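PDB 1YCO: branched-chain phosphotransacylase, which probably transfers branched-chain acyl groups between coenzyme A and phosphate. Local coordinates for residues I151-A156 with A183-P188; P98-V103 with C119-A124. All blocks are in the same frame, centred on the assembly; numbering follows the deposited sequence.

Both contacts reach the same mixed sheet and follow one another along the chain, neither nested nor crossed. Contact 2 comes first: Pro98-Val103 leads into strand 101-107, the chain turns back through strand 113-117, and Cys119-Ala124 returns beside the start of the hairpin, just ahead of helix 127-143. That helix carries the chain to strand 150-154, where contact 1 opens. From Ile151-Ala156 the chain runs through helix 165-177 and comes back in parallel as Ala183-Pro188, whose strand 184-189 forms an edge of the sheet within this chain. The two centres lie about 17 Å apart and the nearest atoms about 10 Å, while helix 127-143 packs against side chains of both.

Contact 1 of 2, residues I151-A156 with A183-P188; sequences IALLSA and ATVFGP
The carbonyl oxygen of Ile151 accepts the backbone N-H of Phe186 (N to O 2.8 Å) and also receives the CA-H of Val185, its CA 3.2 Å from that Ile151 O. Two consecutive residues, Val185 and Phe186, thus each turn a hydrogen to a single acceptor. Ile151 N in turn donates to Thr184 O at 2.7 Å. Leu153 N hydrogen-bonds to Phe186 O at 2.9 Å. These bonds join parallel strands 150-154 and 184-189 of a beta-alpha-beta unit whose connection is helix 165-177. On the sheet face carrying Ile151 and Val185, the two side chains lie side by side, Ile151 CD1 4.0 Å from Val185 CG2 and 4.1 Å from Ala183 CB. The other branch of Val185, CG1, stands anti to the backbone N (chi1 -172°) and meets Leu153 CD1 at 3.9 Å. Leu153 also packs on Val173 of the connecting helix and on Leu130 of helix 127-143. Past the last of these hydrogen bonds, Gly187 leaves room for Leu153 CB, and a cis peptide leads into Pro188, whose CB rests 3.8 Å from Ser155 CB; Ser155 OG and Ser166 OG share a hydrogen bond.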
ATOM      1  N   ILE A 151       0.602  13.432  13.219  1.00 28.19           N
ATOM      2  CA  ILE A 151       0.155  12.057  13.064  1.00 25.76           C
ATOM      3  C   ILE A 151      -1.096  11.986  12.206  1.00 27.34           C
ATOM      4  O   ILE A 151      -2.194  12.385  12.611  1.00 28.59           O
ATOM      5  CB  ILE A 151      -0.110  11.428  14.445  1.00 26.24           C
ATOM      6  CG1 ILE A 151       1.142  11.643  15.319  1.00 26.43           C
ATOM      7  CG2 ILE A 151      -0.433   9.950  14.304  1.00 21.63           C
ATOM      8  CD1 ILE A 151       1.012  11.160  16.751  1.00 31.48           C
ATOM      9  N   ALA A 152      -0.896  11.468  11.007  1.00 25.82           N
ATOM     10  CA  ALA A 152      -1.944  11.316  10.037  1.00 27.33           C
ATOM     11  C   ALA A 152      -2.551   9.920  10.069  1.00 27.16           C
ATOM     12  O   ALA A 152      -1.845   8.908   9.980  1.00 26.07           O
ATOM     13  CB  ALA A 152      -1.397  11.616   8.640  1.00 28.54           C
ATOM     14  N   LEU A 153      -3.871   9.890  10.211  1.00 26.38           N
ATOM     15  CA  LEU A 153      -4.632   8.650  10.227  1.00 28.35           C
ATOM     16  C   LEU A 153      -5.073   8.439   8.785  1.00 27.87           C
ATOM     17  O   LEU A 153      -5.995   9.091   8.296  1.00 28.25           O
ATOM     18  CB  LEU A 153      -5.838   8.796  11.149  1.00 28.24           C
ATOM     19  CG  LEU A 153      -5.424   9.256  12.549  1.00 29.18           C
ATOM     20  CD1 LEU A 153      -6.652   9.376  13.446  1.00 29.18           C
ATOM     21  CD2 LEU A 153      -4.434   8.241  13.132  1.00 29.26           C
ATOM     22  N   LEU A 154      -4.390   7.526   8.110  1.00 30.09           N
ATOM     23  CA  LEU A 154      -4.644   7.224   6.707  1.00 31.42           C
ATOM     24  C   LEU A 154      -5.914   6.490   6.359  1.00 32.56           C
ATOM     25  O   LEU A 154      -6.317   5.556   7.044  1.00 33.83           O
ATOM     26  CB  LEU A 154      -3.483   6.426   6.136  1.00 32.72           C
ATOM     27  CG  LEU A 154      -2.181   7.153   5.860  1.00 34.97           C
ATOM     28  CD1 LEU A 154      -1.207   6.140   5.263  1.00 36.27           C
ATOM     29  CD2 LEU A 154      -2.417   8.297   4.874  1.00 34.78           C
ATOM     30  N   SER A 155      -6.526   6.918   5.262  1.00 35.36           N
ATOM     31  CA  SER A 155      -7.739   6.296   4.744  1.00 38.17           C
ATOM     32  C   SER A 155      -7.797   6.559   3.237  1.00 40.97           C
ATOM     33  O   SER A 155      -7.110   7.445   2.735  1.00 41.43           O
ATOM     34  CB  SER A 155      -8.976   6.866   5.440  1.00 37.86           C
ATOM     35  OG  SER A 155     -10.143   6.184   5.022  1.00 35.59           O
ATOM     36  N   ALA A 156      -8.605   5.783   2.521  1.00 44.93           N
ATOM     37  CA  ALA A 156      -8.731   5.924   1.070  1.00 48.54           C
ATOM     38  C   ALA A 156      -9.237   7.293   0.627  1.00 52.41           C
ATOM     39  O   ALA A 156      -8.687   7.909  -0.298  1.00 52.65           O
ATOM     40  CB  ALA A 156      -9.639   4.832   0.517  1.00 48.81           C
ATOM     41  N   ALA A 183       0.684  16.382  20.493  1.00 45.52           N
ATOM     42  CA  ALA A 183       0.848  16.150  19.059  1.00 43.39           C
ATOM     43  C   ALA A 183      -0.417  16.466  18.284  1.00 41.63           C
ATOM     44  O   ALA A 183      -1.497  16.609  18.856  1.00 42.01           O
ATOM     45  CB  ALA A 183       1.261  14.702  18.799  1.00 42.26           C
ATOM     46  N   THR A 184      -0.270  16.588  16.973  1.00 38.56           N
ATOM     47  CA  THR A 184      -1.410  16.856  16.122  1.00 37.68           C
ATOM     48  C   THR A 184      -1.802  15.554  15.422  1.00 36.62           C
ATOM     49  O   THR A 184      -1.075  15.064  14.561  1.00 36.89           O
ATOM     50  CB  THR A 184      -1.087  17.927  15.059  1.00 37.89           C
ATOM     51  OG1 THR A 184      -0.719  19.150  15.707  1.00 38.89           O
ATOM     52  CG2 THR A 184      -2.301  18.177  14.181  1.00 36.40           C
ATOM     53  N   VAL A 185      -2.942  14.991  15.814  1.00 35.86           N
ATOM     54  CA  VAL A 185      -3.448  13.753  15.229  1.00 35.96           C
ATOM     55  C   VAL A 185      -4.691  14.070  14.395  1.00 35.75           C
ATOM     56  O   VAL A 185      -5.663  14.620  14.916  1.00 36.99           O
ATOM     57  CB  VAL A 185      -3.836  12.728  16.331  1.00 35.07           C
ATOM     58  CG1 VAL A 185      -4.181  11.391  15.704  1.00 35.53           C
ATOM     59  CG2 VAL A 185      -2.690  12.557  17.324  1.00 36.25           C
ATOM     60  N   PHE A 186      -4.658  13.730  13.103  1.00 35.16           N
ATOM     61  CA  PHE A 186      -5.798  13.984  12.209  1.00 32.87           C
ATOM     62  C   PHE A 186      -6.030  12.957  11.094  1.00 31.17           C
ATOM     63  O   PHE A 186      -5.089  12.455  10.483  1.00 31.19           O
ATOM     64  CB  PHE A 186      -5.680  15.357  11.542  1.00 32.07           C
ATOM     65  CG  PHE A 186      -6.867  15.702  10.677  1.00 33.61           C
ATOM     66  CD1 PHE A 186      -8.073  16.092  11.261  1.00 34.78           C
ATOM     67  CD2 PHE A 186      -6.808  15.579   9.300  1.00 34.72           C
ATOM     68  CE1 PHE A 186      -9.202  16.350  10.492  1.00 33.51           C
ATOM     69  CE2 PHE A 186      -7.932  15.833   8.520  1.00 36.88           C
ATOM     70  CZ  PHE A 186      -9.133  16.220   9.127  1.00 37.35           C
ATOM     71  N   GLY A 187      -7.302  12.701  10.821  1.00 29.82           N
ATOM     72  CA  GLY A 187      -7.715  11.778   9.783  1.00 29.86           C
ATOM     73  C   GLY A 187      -9.228  11.927   9.644  1.00 31.23           C
ATOM     74  O   GLY A 187      -9.861  12.514  10.517  1.00 32.82           O
ATOM     75  N   PRO A 188      -9.845  11.410   8.576  1.00 31.02           N
ATOM     76  CA  PRO A 188      -9.234  10.676   7.466  1.00 31.89           C
ATOM     77  C   PRO A 188      -8.342  11.545   6.570  1.00 32.77           C
ATOM     78  O   PRO A 188      -8.665  12.691   6.270  1.00 32.98           O
ATOM     79  CB  PRO A 188     -10.440  10.149   6.676  1.00 31.32           C
ATOM     80  CG  PRO A 188     -11.605  10.314   7.577  1.00 33.89           C
ATOM     81  CD  PRO A 188     -11.294  11.541   8.372  1.00 30.63           C
TER

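Contact 2 of 2, residues P98-V103 with C119-A124; sequences PILSHV and CAMNIA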
ATOM      1  N   PRO A  98       0.827  -0.591  27.285  1.00 35.46           N
ATOM      2  CA  PRO A  98      -0.480  -1.240  27.120  1.00 35.77           C
ATOM      3  C   PRO A  98      -0.473  -2.337  26.051  1.00 35.93           C
ATOM      4  O   PRO A  98      -1.014  -3.428  26.260  1.00 35.48           O
ATOM      5  CB  PRO A  98      -1.394  -0.074  26.758  1.00 34.57           C
ATOM      6  CG  PRO A  98      -0.824   1.036  27.572  1.00 34.88           C
ATOM      7  CD  PRO A  98       0.676   0.870  27.417  1.00 34.76           C
ATOM      8  N   ILE A  99       0.145  -2.049  24.910  1.00 35.42           N
ATOM      9  CA  ILE A  99       0.218  -3.024  23.823  1.00 35.97           C
ATOM     10  C   ILE A  99       1.525  -2.906  23.037  1.00 35.64           C
ATOM     11  O   ILE A  99       2.217  -1.895  23.113  1.00 34.54           O
ATOM     12  CB  ILE A  99      -0.925  -2.840  22.805  1.00 37.48           C
ATOM     13  CG1 ILE A  99      -0.611  -1.663  21.892  1.00 38.28           C
ATOM     14  CG2 ILE A  99      -2.254  -2.601  23.517  1.00 39.30           C
ATOM     15  CD1 ILE A  99      -0.663  -2.014  20.421  1.00 37.94           C
ATOM     16  N   LEU A 100       1.853  -3.951  22.284  1.00 35.25           N
ATOM     17  CA  LEU A 100       3.044  -3.946  21.452  1.00 34.18           C
ATOM     18  C   LEU A 100       2.614  -3.536  20.042  1.00 34.01           C
ATOM     19  O   LEU A 100       1.504  -3.837  19.607  1.00 33.29           O
ATOM     20  CB  LEU A 100       3.680  -5.342  21.395  1.00 34.81           C
ATOM     21  CG  LEU A 100       4.270  -5.952  22.681  1.00 38.20           C
ATOM     22  CD1 LEU A 100       4.768  -7.367  22.400  1.00 35.19           C
ATOM     23  CD2 LEU A 100       5.408  -5.081  23.197  1.00 36.53           C
ATOM     24  N   SER A 101       3.497  -2.848  19.336  1.00 32.34           N
ATOM     25  CA  SER A 101       3.207  -2.425  17.988  1.00 32.97           C
ATOM     26  C   SER A 101       4.508  -2.447  17.197  1.00 31.00           C
ATOM     27  O   SER A 101       5.581  -2.655  17.758  1.00 30.55           O
ATOM     28  CB  SER A 101       2.614  -1.000  17.974  1.00 34.83           C
ATOM     29  OG  SER A 101       3.540  -0.018  18.436  1.00 35.60           O
ATOM     30  N   HIS A 102       4.414  -2.246  15.893  1.00 30.02           N
ATOM     31  CA  HIS A 102       5.614  -2.202  15.097  1.00 30.10           C
ATOM     32  C   HIS A 102       5.649  -0.815  14.505  1.00 29.03           C
ATOM     33  O   HIS A 102       4.624  -0.264  14.087  1.00 28.52           O
ATOM     34  CB  HIS A 102       5.597  -3.261  14.001  1.00 32.26           C
ATOM     35  CG  HIS A 102       6.834  -3.275  13.157  1.00 34.95           C
ATOM     36  ND1 HIS A 102       7.102  -2.304  12.216  1.00 34.60           N
ATOM     37  CD2 HIS A 102       7.885  -4.131  13.126  1.00 36.17           C
ATOM     38  CE1 HIS A 102       8.265  -2.558  11.641  1.00 37.51           C
ATOM     39  NE2 HIS A 102       8.761  -3.661  12.176  1.00 38.67           N
ATOM     40  N   VAL A 103       6.841  -0.245  14.510  1.00 27.49           N
ATOM     41  CA  VAL A 103       7.060   1.087  13.985  1.00 29.42           C
ATOM     42  C   VAL A 103       8.276   1.055  13.069  1.00 30.11           C
ATOM     43  O   VAL A 103       9.309   0.485  13.408  1.00 30.87           O
ATOM     44  CB  VAL A 103       7.330   2.106  15.119  1.00 29.20           C
ATOM     45  CG1 VAL A 103       7.794   3.443  14.537  1.00 28.02           C
ATOM     46  CG2 VAL A 103       6.070   2.303  15.953  1.00 27.26           C
ATOM     47  N   CYS A 119       2.601  -2.516  10.529  1.00 38.73           N
ATOM     48  CA  CYS A 119       2.484  -3.362   9.361  1.00 39.98           C
ATOM     49  C   CYS A 119       3.062  -4.751   9.653  1.00 39.44           C
ATOM     50  O   CYS A 119       3.569  -5.419   8.747  1.00 39.90           O
ATOM     51  CB  CYS A 119       3.215  -2.717   8.202  1.00 42.94           C
ATOM     52  SG  CYS A 119       4.734  -1.889   8.667  1.00 49.53           S
ATOM     53  N   ALA A 120       2.983  -5.176  10.920  1.00 38.71           N
ATOM     54  CA  ALA A 120       3.490  -6.485  11.349  1.00 39.65           C
ATOM     55  C   ALA A 120       2.848  -7.072  12.611  1.00 40.72           C
ATOM     56  O   ALA A 120       2.748  -8.295  12.740  1.00 43.30           O
ATOM     57  CB  ALA A 120       5.007  -6.419  11.550  1.00 40.42           C
ATOM     58  N   MET A 121       2.413  -6.222  13.536  1.00 41.76           N
ATOM     59  CA  MET A 121       1.831  -6.703  14.788  1.00 43.10           C
ATOM     60  C   MET A 121       0.301  -6.799  14.853  1.00 44.04           C
ATOM     61  O   MET A 121      -0.261  -7.892  14.904  1.00 45.54           O
ATOM     62  CB  MET A 121       2.305  -5.843  15.968  1.00 44.63           C
ATOM     63  CG  MET A 121       3.780  -5.973  16.344  1.00 48.23           C
ATOM     64  SD  MET A 121       4.282  -7.636  16.930  1.00 50.11           S
ATOM     65  CE  MET A 121       3.566  -7.647  18.561  1.00 48.02           C
ATOM     66  N   ASN A 122      -0.370  -5.653  14.871  1.00 40.21           N
ATOM     67  CA  ASN A 122      -1.818  -5.628  14.972  1.00 37.93           C
ATOM     68  C   ASN A 122      -2.519  -5.717  13.626  1.00 37.17           C
ATOM     69  O   ASN A 122      -2.505  -4.777  12.846  1.00 38.54           O
ATOM     70  CB  ASN A 122      -2.219  -4.368  15.740  1.00 36.86           C
ATOM     71  CG  ASN A 122      -1.549  -4.301  17.118  1.00 36.83           C
ATOM     72  OD1 ASN A 122      -2.016  -4.915  18.078  1.00 37.26           O
ATOM     73  ND2 ASN A 122      -0.429  -3.587  17.205  1.00 31.97           N
ATOM     74  N   ILE A 123      -3.150  -6.859  13.373  1.00 36.70           N
ATOM     75  CA  ILE A 123      -3.840  -7.103  12.114  1.00 35.47           C
ATOM     76  C   ILE A 123      -4.852  -6.065  11.654  1.00 34.11           C
ATOM     77  O   ILE A 123      -4.738  -5.517  10.556  1.00 35.40           O
ATOM     78  CB  ILE A 123      -4.550  -8.449  12.136  1.00 36.39           C
ATOM     79  CG1 ILE A 123      -3.530  -9.557  12.397  1.00 37.53           C
ATOM     80  CG2 ILE A 123      -5.276  -8.680  10.780  1.00 37.66           C
ATOM     81  CD1 ILE A 123      -4.165 -10.924  12.629  1.00 39.83           C
ATOM     82  N   ALA A 124      -5.851  -5.809  12.483  1.00 32.12           N
ATOM     83  CA  ALA A 124      -6.896  -4.859  12.128  1.00 32.02           C
ATOM     84  C   ALA A 124      -7.373  -4.148  13.385  1.00 32.22           C
ATOM     85  O   ALA A 124      -8.502  -4.323  13.828  1.00 30.41           O
ATOM     86  CB  ALA A 124      -8.052  -5.596  11.463  1.00 30.34           C
TER
HETATM   87  O   HOH W   1       0.102  -6.703  19.930  1.00 50.51           O
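In a beta hairpin of the mixed sheet, strands 101-107 and 113-117, the end away from the turn is bridged where the loop leading to helix 127-143 folds back over the entry to the first strand. Here the side-chain amide of Asn122 crosses to the backbone of Leu100: its ND2 donates to Leu100 O over 3.1 Å with an N-H...O angle of 162°. The donor sits in the carbonyl plane on a lone pair, and the oxygen lies close to the plane of the amide. Asn122 ND2 also hydrogen-bonds to Asp118 OD1, so two acceptors hold the amide nitrogen and restrain its rotation; Asp118 OD2 in turn accepts a hydrogen bond from His102 N, tying loop and strand through one carboxylate. Water 1 donates to Leu100 O and, weakly, to Asn122 OD1. The Ile99 side chain lies at an angle across that of Asn122, its CD1 3.6 Å from Asn122 ND2. Met121 covers the strand backbone: its CG lies 3.7 Å from Ser101 C, and bends at chi2 (-64°) and chi3 (-74°) carry the S-methyl group round to Leu100, with Met121 CE 3.7 Å from Leu100 CB. Farther along, the His102 ring is approached obliquely by two groups: Cys119 SG lies 5.0 Å from the ring centroid, and Ala120 CB comes to 4.0 Å from both His102 CG and His102 CD2.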